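Local coordinates for nitrogenase molybdenum-iron protein alpha chain (Clostridium pasteurianum, PDB 4WES) that forms, with the beta chain, the molybdenum-iron component of nitrogenase, whose iron-molybdenum cofactor is the site where dinitrogen is reduced to ammonia, at residues A[59-65]-A[83-89]; A[214-218]-A[240-244]. All coordinates share one frame; numbering follows the deposited sequence.

Interaction 1 (A[59-65]-A[83-89]). With ICS (iron-sulfur-molybdenum cluster with interstitial carbon), chain F; HCA (3-hydroxy-3-carboxy-adipic acid), chain E.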
ATOM      1  N   LYS A  59     -12.646  16.574 -30.950  1.00  8.91           N
ATOM      2  CA  LYS A  59     -11.681  15.516 -30.698  1.00  9.47           C
ATOM      3  C   LYS A  59     -12.029  14.712 -29.456  1.00  8.57           C
ATOM      4  O   LYS A  59     -12.037  13.487 -29.460  1.00  9.36           O
ATOM      5  CB  LYS A  59     -10.268  16.102 -30.595  1.00  9.25           C
ATOM      6  CG  LYS A  59      -9.114  15.104 -30.610  1.00  9.30           C
ATOM      7  CD  LYS A  59      -8.792  14.424 -29.304  1.00  9.19           C
ATOM      8  CE  LYS A  59      -7.550  13.582 -29.472  1.00 10.12           C
ATOM      9  NZ  LYS A  59      -7.134  12.860 -28.239  1.00  9.34           N
ATOM     10  N   GLY A  60     -12.251  15.425 -28.349  1.00  8.99           N
ATOM     11  CA  GLY A  60     -12.458  14.731 -27.096  1.00  9.49           C
ATOM     12  C   GLY A  60     -13.753  13.955 -27.020  1.00  9.58           C
ATOM     13  O   GLY A  60     -13.824  12.959 -26.289  1.00 11.63           O
ATOM     14  N   VAL A  61     -14.768  14.410 -27.750  1.00  8.79           N
ATOM     15  CA  VAL A  61     -16.121  13.897 -27.628  1.00  8.88           C
ATOM     16  C   VAL A  61     -16.512  13.047 -28.839  1.00  8.84           C
ATOM     17  O   VAL A  61     -16.628  11.826 -28.734  1.00  8.81           O
ATOM     18  CB  VAL A  61     -17.141  15.030 -27.330  1.00  9.66           C
ATOM     19  CG1 VAL A  61     -18.565  14.511 -27.387  1.00  9.94           C
ATOM     20  CG2 VAL A  61     -16.816  15.655 -25.970  1.00  9.48           C
ATOM     21  N   VAL A  62     -16.705  13.644 -30.012  1.00  8.72           N
ATOM     22  CA  VAL A  62     -17.250  12.865 -31.121  1.00  9.40           C
ATOM     23  C   VAL A  62     -16.245  11.920 -31.756  1.00  8.46           C
ATOM     24  O   VAL A  62     -16.555  10.748 -32.040  1.00  9.32           O
ATOM     25  CB  VAL A  62     -17.907  13.792 -32.175  1.00  9.59           C
ATOM     26  CG1 VAL A  62     -18.354  12.984 -33.403  1.00 10.84           C
ATOM     27  CG2 VAL A  62     -19.089  14.527 -31.558  1.00 10.55           C
ATOM     28  N   MET A  63     -15.025  12.368 -32.000  1.00  8.54           N
ATOM     29  CA  MET A  63     -14.086  11.596 -32.822  1.00  8.62           C
ATOM     30  C   MET A  63     -13.215  10.616 -32.033  1.00  8.58           C
ATOM     31  O   MET A  63     -12.976   9.493 -32.498  1.00  9.15           O
ATOM     32  CB  MET A  63     -13.192  12.516 -33.626  1.00  9.40           C
ATOM     33  CG  MET A  63     -13.953  13.301 -34.669  1.00  9.43           C
ATOM     34  SD  MET A  63     -14.821  12.285 -35.881  1.00 11.61           S
ATOM     35  CE  MET A  63     -13.455  11.335 -36.538  1.00 11.29           C
ATOM     36  N   GLY A  64     -12.730  11.026 -30.857  1.00  8.90           N
ATOM     37  CA  GLY A  64     -11.861  10.210 -30.045  1.00  9.81           C
ATOM     38  C   GLY A  64     -12.264   8.749 -29.876  1.00  9.59           C
ATOM     39  O   GLY A  64     -11.390   7.896 -29.863  1.00 10.08           O
ATOM     40  N   PRO A  65     -13.557   8.475 -29.686  1.00  8.92           N
ATOM     41  CA  PRO A  65     -13.937   7.081 -29.481  1.00  8.85           C
ATOM     42  C   PRO A  65     -13.677   6.119 -30.628  1.00  9.22           C
ATOM     43  O   PRO A  65     -13.759   4.920 -30.423  1.00 10.25           O
ATOM     44  CB  PRO A  65     -15.418   7.160 -29.151  1.00  8.68           C
ATOM     45  CG  PRO A  65     -15.577   8.544 -28.562  1.00  8.57           C
ATOM     46  CD  PRO A  65     -14.673   9.377 -29.394  1.00  8.68           C
ATOM     47  N   THR A  83      -7.068  15.021 -22.933  1.00  7.61           N
ATOM     48  CA  THR A  83      -7.944  14.040 -23.562  1.00  7.85           C
ATOM     49  C   THR A  83      -7.452  12.622 -23.327  1.00  8.15           C
ATOM     50  O   THR A  83      -7.953  11.669 -23.947  1.00 10.81           O
ATOM     51  CB  THR A  83      -8.169  14.322 -25.046  1.00  8.40           C
ATOM     52  OG1 THR A  83      -6.939  14.195 -25.785  1.00  8.99           O
ATOM     53  CG2 THR A  83      -8.780  15.696 -25.247  1.00  9.38           C
ATOM     54  N   TRP A  84      -6.525  12.432 -22.402  1.00  7.94           N
ATOM     55  CA  TRP A  84      -5.943  11.135 -22.096  1.00  8.23           C
ATOM     56  C   TRP A  84      -6.753  10.384 -21.032  1.00  7.86           C
ATOM     57  O   TRP A  84      -6.393  10.317 -19.847  1.00  8.43           O
ATOM     58  CB  TRP A  84      -4.468  11.299 -21.705  1.00  8.04           C
ATOM     59  CG  TRP A  84      -3.612  10.093 -21.743  1.00  8.09           C
ATOM     60  CD1 TRP A  84      -3.937   8.831 -22.143  1.00  8.63           C
ATOM     61  CD2 TRP A  84      -2.244  10.038 -21.349  1.00  7.69           C
ATOM     62  NE1 TRP A  84      -2.854   7.985 -22.047  1.00  9.40           N
ATOM     63  CE2 TRP A  84      -1.815   8.713 -21.518  1.00  8.07           C
ATOM     64  CE3 TRP A  84      -1.366  10.966 -20.806  1.00  8.10           C
ATOM     65  CZ2 TRP A  84      -0.527   8.306 -21.192  1.00  9.12           C
ATOM     66  CZ3 TRP A  84      -0.074  10.572 -20.498  1.00  9.31           C
ATOM     67  CH2 TRP A  84       0.326   9.250 -20.692  1.00  9.79           C
ATOM     68  N   GLY A  85      -7.855   9.797 -21.458  1.00  7.82           N
ATOM     69  CA  GLY A  85      -8.610   8.888 -20.611  1.00  8.06           C
ATOM     70  C   GLY A  85      -9.618   9.481 -19.651  1.00  7.88           C
ATOM     71  O   GLY A  85     -10.322   8.728 -18.995  1.00  8.21           O
ATOM     72  N   GLY A  86      -9.718  10.807 -19.589  1.00  7.48           N
ATOM     73  CA  GLY A  86     -10.661  11.405 -18.662  1.00  7.74           C
ATOM     74  C   GLY A  86     -12.106  11.212 -19.048  1.00  6.92           C
ATOM     75  O   GLY A  86     -12.988  11.219 -18.197  1.00  7.72           O
ATOM     76  N   ARG A  87     -12.376  11.075 -20.345  1.00  7.47           N
ATOM     77  CA  ARG A  87     -13.718  10.768 -20.848  1.00  7.44           C
ATOM     78  C   ARG A  87     -13.735   9.267 -21.147  1.00  7.05           C
ATOM     79  O   ARG A  87     -12.932   8.764 -21.931  1.00  8.21           O
ATOM     80  CB  ARG A  87     -14.070  11.595 -22.059  1.00  7.78           C
ATOM     81  CG  ARG A  87     -15.454  11.285 -22.600  1.00  7.75           C
ATOM     82  CD  ARG A  87     -15.950  12.360 -23.504  1.00  8.37           C
ATOM     83  NE  ARG A  87     -17.192  12.033 -24.190  1.00  7.96           N
ATOM     84  CZ  ARG A  87     -17.273  11.446 -25.386  1.00  8.50           C
ATOM     85  NH1 ARG A  87     -18.443  11.280 -25.958  1.00  8.33           N
ATOM     86  NH2 ARG A  87     -16.175  11.022 -26.016  1.00  9.03           N
ATOM     87  N   ARG A  88     -14.665   8.568 -20.485  1.00  7.40           N
ATOM     88  CA  ARG A  88     -14.616   7.136 -20.318  1.00  7.56           C
ATOM     89  C   ARG A  88     -15.326   6.331 -21.412  1.00  7.48           C
ATOM     90  O   ARG A  88     -16.009   5.347 -21.112  1.00  8.12           O
ATOM     91  CB  ARG A  88     -15.153   6.783 -18.941  1.00  7.60           C
ATOM     92  CG  ARG A  88     -14.330   7.366 -17.794  1.00  7.44           C
ATOM     93  CD  ARG A  88     -14.970   7.118 -16.450  1.00  7.72           C
ATOM     94  NE  ARG A  88     -15.143   5.690 -16.225  1.00  7.79           N
ATOM     95  CZ  ARG A  88     -16.284   4.993 -16.220  1.00  7.94           C
ATOM     96  NH1 ARG A  88     -16.246   3.662 -16.180  1.00  8.57           N
ATOM     97  NH2 ARG A  88     -17.461   5.585 -16.272  1.00  8.63           N
ATOM     98  N   PHE A  89     -15.095   6.685 -22.679  1.00  7.52           N
ATOM     99  CA  PHE A  89     -15.551   5.800 -23.742  1.00  7.93           C
ATOM    100  C   PHE A  89     -14.744   4.507 -23.678  1.00  8.01           C
ATOM    101  O   PHE A  89     -13.521   4.516 -23.662  1.00  9.21           O
ATOM    102  CB  PHE A  89     -15.435   6.458 -25.125  1.00  8.46           C
ATOM    103  CG  PHE A  89     -14.149   7.193 -25.422  1.00  7.81           C
ATOM    104  CD1 PHE A  89     -13.067   6.553 -25.978  1.00  8.53           C
ATOM    105  CD2 PHE A  89     -14.067   8.536 -25.167  1.00  8.16           C
ATOM    106  CE1 PHE A  89     -11.899   7.248 -26.275  1.00 10.10           C
ATOM    107  CE2 PHE A  89     -12.945   9.247 -25.474  1.00 10.00           C
ATOM    108  CZ  PHE A  89     -11.849   8.619 -26.015  1.00  9.69           C
TER
HETATM  109 FE1  ICS F 602     -24.038  14.255 -25.989  1.00  8.52          FE
HETATM  110 MO1  ICS F 602     -19.577  15.311 -20.756  1.00  7.47          MO
HETATM  111 FE2  ICS F 602     -21.941  15.679 -25.187  1.00  8.08          FE
HETATM  112 FE3  ICS F 602     -22.141  13.103 -24.501  1.00  8.15          FE
HETATM  113 FE4  ICS F 602     -23.807  14.898 -23.469  1.00  8.18          FE
HETATM  114 FE5  ICS F 602     -22.156  15.321 -21.530  1.00  7.79          FE
HETATM  115 FE6  ICS F 602     -20.289  16.034 -23.241  1.00  7.80          FE
HETATM  116 FE7  ICS F 602     -20.502  13.548 -22.546  1.00  7.73          FE
HETATM  117  CX  ICS F 602     -21.860  14.769 -23.415  1.00  8.35           C
HETATM  118  S1A ICS F 602     -24.080  16.411 -25.177  1.00  8.76           S
HETATM  119  S1B ICS F 602     -20.854  17.160 -21.403  1.00  7.90           S
HETATM  120  S2A ICS F 602     -21.899  13.923 -26.627  1.00  8.61           S
HETATM  121  S2B ICS F 602     -20.211  17.078 -25.158  1.00  8.23           S
HETATM  122  S3A ICS F 602     -24.402  15.486 -21.400  1.00  8.42           S
HETATM  123  S3B ICS F 602     -18.581  14.677 -22.816  1.00  7.64           S
HETATM  124  S4A ICS F 602     -24.371  12.805 -24.222  1.00  8.70           S
HETATM  125  S4B ICS F 602     -21.178  13.633 -20.431  1.00  7.77           S
HETATM  126  S5A ICS F 602     -20.700  11.637 -23.627  1.00  8.36           S
HETATM  127  C1  HCA E 601     -15.760  17.738 -21.899  1.00  9.67           C
HETATM  128  C2  HCA E 601     -15.657  16.321 -21.329  1.00  8.09           C
HETATM  129  C3  HCA E 601     -16.591  16.054 -20.151  1.00  7.43           C
HETATM  130  C4  HCA E 601     -16.042  16.622 -18.827  1.00  7.37           C
HETATM  131  C5  HCA E 601     -16.901  16.072 -17.675  1.00  8.33           C
HETATM  132  C6  HCA E 601     -16.901  16.786 -16.356  1.00  8.30           C
HETATM  133  C7  HCA E 601     -16.751  14.542 -19.980  1.00  7.59           C
HETATM  134  O1  HCA E 601     -16.798  18.391 -21.723  1.00 10.09           O
HETATM  135  O2  HCA E 601     -14.800  18.178 -22.553  1.00 10.56           O
HETATM  136  O3  HCA E 601     -16.915  16.080 -15.301  1.00  8.11           O
HETATM  137  O4  HCA E 601     -16.906  18.037 -16.336  1.00  8.53           O
HETATM  138  O5  HCA E 601     -17.917  14.092 -19.929  1.00  7.33           O
HETATM  139  O6  HCA E 601     -15.735  13.847 -19.840  1.00  8.14           O
HETATM  140  O7  HCA E 601     -17.862  16.642 -20.383  1.00  7.52           O
HETATM  141  O   HOH W   1      -8.913  11.144 -26.920  1.00 18.36           O

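Interaction 2 (A[214-218]-A[240-244]). With ICS (iron-sulfur-molybdenum cluster with interstitial carbon), chain F.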
ATOM      1  N   GLY A 214     -24.977   9.095 -31.686  1.00  8.46           N
ATOM      2  CA  GLY A 214     -24.768   9.946 -30.519  1.00  8.72           C
ATOM      3  C   GLY A 214     -24.747   9.133 -29.244  1.00  8.38           C
ATOM      4  O   GLY A 214     -25.416   9.453 -28.245  1.00  8.84           O
ATOM      5  N   GLU A 215     -23.956   8.082 -29.272  1.00  8.33           N
ATOM      6  CA  GLU A 215     -23.764   7.190 -28.147  1.00  7.97           C
ATOM      7  C   GLU A 215     -22.294   6.803 -28.122  1.00  7.89           C
ATOM      8  O   GLU A 215     -21.767   6.316 -29.136  1.00  8.48           O
ATOM      9  CB  GLU A 215     -24.647   5.959 -28.267  1.00  8.78           C
ATOM     10  CG  GLU A 215     -24.289   4.861 -27.307  1.00  9.48           C
ATOM     11  CD  GLU A 215     -24.231   5.289 -25.858  1.00  9.13           C
ATOM     12  OE1 GLU A 215     -23.310   4.829 -25.143  1.00  8.96           O
ATOM     13  OE2 GLU A 215     -25.117   6.080 -25.439  1.00 11.07           O
ATOM     14  N   TYR A 216     -21.631   7.022 -26.972  1.00  7.65           N
ATOM     15  CA  TYR A 216     -20.173   7.003 -26.929  1.00  7.38           C
ATOM     16  C   TYR A 216     -19.601   5.922 -26.025  1.00  7.11           C
ATOM     17  O   TYR A 216     -18.424   5.888 -25.746  1.00  8.02           O
ATOM     18  CB  TYR A 216     -19.658   8.414 -26.641  1.00  8.26           C
ATOM     19  CG  TYR A 216     -20.219   9.386 -27.644  1.00  7.69           C
ATOM     20  CD1 TYR A 216     -19.661   9.499 -28.906  1.00  7.94           C
ATOM     21  CD2 TYR A 216     -21.327  10.148 -27.355  1.00  7.70           C
ATOM     22  CE1 TYR A 216     -20.197  10.319 -29.862  1.00  7.99           C
ATOM     23  CE2 TYR A 216     -21.873  11.007 -28.301  1.00  8.39           C
ATOM     24  CZ  TYR A 216     -21.309  11.097 -29.557  1.00  8.08           C
ATOM     25  OH  TYR A 216     -21.832  11.936 -30.520  1.00  8.77           O
ATOM     26  N   ASN A 217     -20.468   4.989 -25.592  1.00  7.89           N
ATOM     27  CA  ASN A 217     -20.048   3.858 -24.765  1.00  7.98           C
ATOM     28  C   ASN A 217     -19.341   4.267 -23.484  1.00  7.69           C
ATOM     29  O   ASN A 217     -18.410   3.602 -23.029  1.00  7.76           O
ATOM     30  CB  ASN A 217     -19.170   2.862 -25.548  1.00  7.68           C
ATOM     31  CG  ASN A 217     -19.159   1.486 -24.910  1.00  7.61           C
ATOM     32  OD1 ASN A 217     -20.156   1.058 -24.320  1.00  8.73           O
ATOM     33  ND2 ASN A 217     -18.062   0.759 -25.055  1.00  8.32           N
ATOM     34  N   ILE A 218     -19.820   5.350 -22.861  1.00  7.68           N
ATOM     35  CA  ILE A 218     -19.247   5.750 -21.581  1.00  8.10           C
ATOM     36  C   ILE A 218     -19.552   4.675 -20.550  1.00  7.90           C
ATOM     37  O   ILE A 218     -20.695   4.272 -20.376  1.00  8.51           O
ATOM     38  CB  ILE A 218     -19.794   7.103 -21.137  1.00  8.24           C
ATOM     39  CG1 ILE A 218     -19.607   8.195 -22.219  1.00  8.85           C
ATOM     40  CG2 ILE A 218     -19.171   7.512 -19.806  1.00  9.04           C
ATOM     41  CD1 ILE A 218     -18.188   8.362 -22.755  1.00  8.64           C
ATOM     42  N   LEU A 240     -22.374   5.388 -33.483  1.00  9.16           N
ATOM     43  CA  LEU A 240     -21.551   6.575 -33.683  1.00  8.74           C
ATOM     44  C   LEU A 240     -21.417   7.298 -32.362  1.00  8.30           C
ATOM     45  O   LEU A 240     -22.365   7.968 -31.930  1.00  9.25           O
ATOM     46  CB  LEU A 240     -22.135   7.488 -34.767  1.00  9.86           C
ATOM     47  CG  LEU A 240     -21.655   7.187 -36.194  1.00 13.76           C
ATOM     48  CD1 LEU A 240     -21.918   5.778 -36.629  1.00 15.02           C
ATOM     49  CD2 LEU A 240     -22.199   8.194 -37.176  1.00 13.96           C
ATOM     50  N   THR A 241     -20.275   7.163 -31.665  1.00  8.19           N
ATOM     51  CA  THR A 241     -19.039   6.516 -32.077  1.00  8.18           C
ATOM     52  C   THR A 241     -18.471   5.542 -31.018  1.00  7.95           C
ATOM     53  O   THR A 241     -17.340   5.108 -31.135  1.00  8.35           O
ATOM     54  CB  THR A 241     -17.962   7.555 -32.436  1.00  9.53           C
ATOM     55  OG1 THR A 241     -17.819   8.433 -31.315  1.00  8.80           O
ATOM     56  CG2 THR A 241     -18.323   8.341 -33.672  1.00  9.48           C
ATOM     57  N   GLY A 242     -19.283   5.196 -29.996  1.00  8.01           N
ATOM     58  CA  GLY A 242     -18.777   4.355 -28.928  1.00  8.53           C
ATOM     59  C   GLY A 242     -18.354   2.963 -29.398  1.00  8.31           C
ATOM     60  O   GLY A 242     -19.115   2.258 -30.070  1.00  9.11           O
ATOM     61  N   ASP A 243     -17.107   2.617 -29.057  1.00  8.16           N
ATOM     62  CA  ASP A 243     -16.474   1.383 -29.477  1.00  8.06           C
ATOM     63  C   ASP A 243     -16.448   1.196 -30.993  1.00  8.32           C
ATOM     64  O   ASP A 243     -16.307   0.057 -31.449  1.00  9.19           O
ATOM     65  CB  ASP A 243     -17.108   0.155 -28.784  1.00  9.03           C
ATOM     66  CG  ASP A 243     -16.254  -1.097 -28.912  1.00  8.86           C
ATOM     67  OD1 ASP A 243     -15.012  -1.011 -28.847  1.00  9.15           O
ATOM     68  OD2 ASP A 243     -16.839  -2.204 -29.118  1.00 10.51           O
ATOM     69  N   ALA A 244     -16.524   2.269 -31.772  1.00  8.73           N
ATOM     70  CA  ALA A 244     -16.608   2.139 -33.214  1.00  8.96           C
ATOM     71  C   ALA A 244     -15.272   1.835 -33.848  1.00  9.11           C
ATOM     72  O   ALA A 244     -14.231   2.347 -33.448  1.00  9.75           O
ATOM     73  CB  ALA A 244     -17.136   3.431 -33.828  1.00  9.45           C
TER
HETATM   74 FE1  ICS F 602     -24.038  14.255 -25.989  1.00  8.52          FE
HETATM   75 MO1  ICS F 602     -19.577  15.311 -20.756  1.00  7.47          MO
HETATM   76 FE2  ICS F 602     -21.941  15.679 -25.187  1.00  8.08          FE
HETATM   77 FE3  ICS F 602     -22.141  13.103 -24.501  1.00  8.15          FE
HETATM   78 FE4  ICS F 602     -23.807  14.898 -23.469  1.00  8.18          FE
HETATM   79 FE5  ICS F 602     -22.156  15.321 -21.530  1.00  7.79          FE
HETATM   80 FE6  ICS F 602     -20.289  16.034 -23.241  1.00  7.80          FE
HETATM   81 FE7  ICS F 602     -20.502  13.548 -22.546  1.00  7.73          FE
HETATM   82  CX  ICS F 602     -21.860  14.769 -23.415  1.00  8.35           C
HETATM   83  S1A ICS F 602     -24.080  16.411 -25.177  1.00  8.76           S
HETATM   84  S1B ICS F 602     -20.854  17.160 -21.403  1.00  7.90           S
HETATM   85  S2A ICS F 602     -21.899  13.923 -26.627  1.00  8.61           S
HETATM   86  S2B ICS F 602     -20.211  17.078 -25.158  1.00  8.23           S
HETATM   87  S3A ICS F 602     -24.402  15.486 -21.400  1.00  8.42           S
HETATM   88  S3B ICS F 602     -18.581  14.677 -22.816  1.00  7.64           S
HETATM   89  S4A ICS F 602     -24.371  12.805 -24.222  1.00  8.70           S
HETATM   90  S4B ICS F 602     -21.178  13.633 -20.431  1.00  7.77           S
HETATM   91  S5A ICS F 602     -20.700  11.637 -23.627  1.00  8.36           S

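Interaction 1 (A[59-65]-A[83-89])
R87 reaches across helix 54-63 at G60 and V61 with its guanidinium laid against V61, whose CA sits over one face of the group, while NH2 spans two carbonyls. Both bonds are weak and bent: NH2 lies 2.9 Å from V61 O and 3.1 Å from G60 O, each with an N-H...O angle of about 120°. With CG anti to the backbone N (chi1 180°) and the chain extended as far as NE, the arginine carries its charge right to the cofactor, NH1 ending 3.3 Å from sulfur S5A of the iron-molybdenum cluster. V61 CG1 closes on the same cluster, 3.5 Å from S2A. This is the tight side, one wall of the FeMo-cofactor pocket, where the helix and the loop after helix 77-81 meet; R87 also lies against homocitrate through CB. Next to it P65 sets CG over the face of the F89 ring in a CH-pi contact, 3.9 Å from the centroid. Toward T83 the packing thins: G60 CA and T83 CG2 stay 4.2 Å apart, and a water takes part. K59, bent at chi2, donates from NZ to T83 OG1 (2.8 Å), a hydroxyl also bonded to S80 O, and to that water, which in turn donates to T83 O.

Interaction 2 (A[214-218]-A[240-244])
L240 O takes two backbone N-H groups from 214-218, at a parallel beta bridge that pairs E215 with T241, where strands 209-215 and 235-239 run out of their parallel sheet into loops. Among the backbone bonds, E215 N to L240 O is nearly straight (3.1 Å, 167°), although the donor is tilted from the carbonyl plane; the bond from G214 N to the same oxygen is weak. G242 N returns a bond to E215 O at 2.9 Å, in the carbonyl plane and on a lone pair. The peptide before T241 is cis, and a type II turn from T241 to A244 follows directly. One side-chain bond lies within 214-218: E215 OE1, met from above its carboxylate plane, accepts from N217 N.

Packing comes next. G242 packs closely on the Y216 backbone, its CA 3.4 Å from Y216 C, and N217 CB rests on that same CA. N217 and D243 run side by side, but their polar ends are held by others, N217 ND2 by K90 O and D243 OD1 by K67 in a salt bridge.

The Y216 ring leans toward the iron-molybdenum cluster, and its OH bonds to S265. T241 OG1, itself bonded to V62 O, meets this ring at the edge, 3.2 Å from Y216 CD1, while Y216 CE2 lies 3.4 Å from cluster sulfur S2A.

Overall arrangement
Interaction 1 closes before interaction 2 opens along the chain, yet their centres lie only 10 Å apart and they touch directly. P65 CB packs on T241 O at 3.4 Å, F89 CB on Y216 O, and R87 NH1 on Y216 CG. Interaction 1 joins helix 54-63 to the loop between helix 77-81 and strand 106-107; interaction 2 sits where the neighbouring strands 209-215 and 235-239 finish, in a parallel sheet separate from the one that holds strands 69-74 and 106-107. Both border the iron-molybdenum cluster, so separate parts of the fold meet as adjoining walls of one cofactor pocket, while at the far end of interaction 1 the side chain of T83 lies about 7 Å from the Fe8S7 cluster.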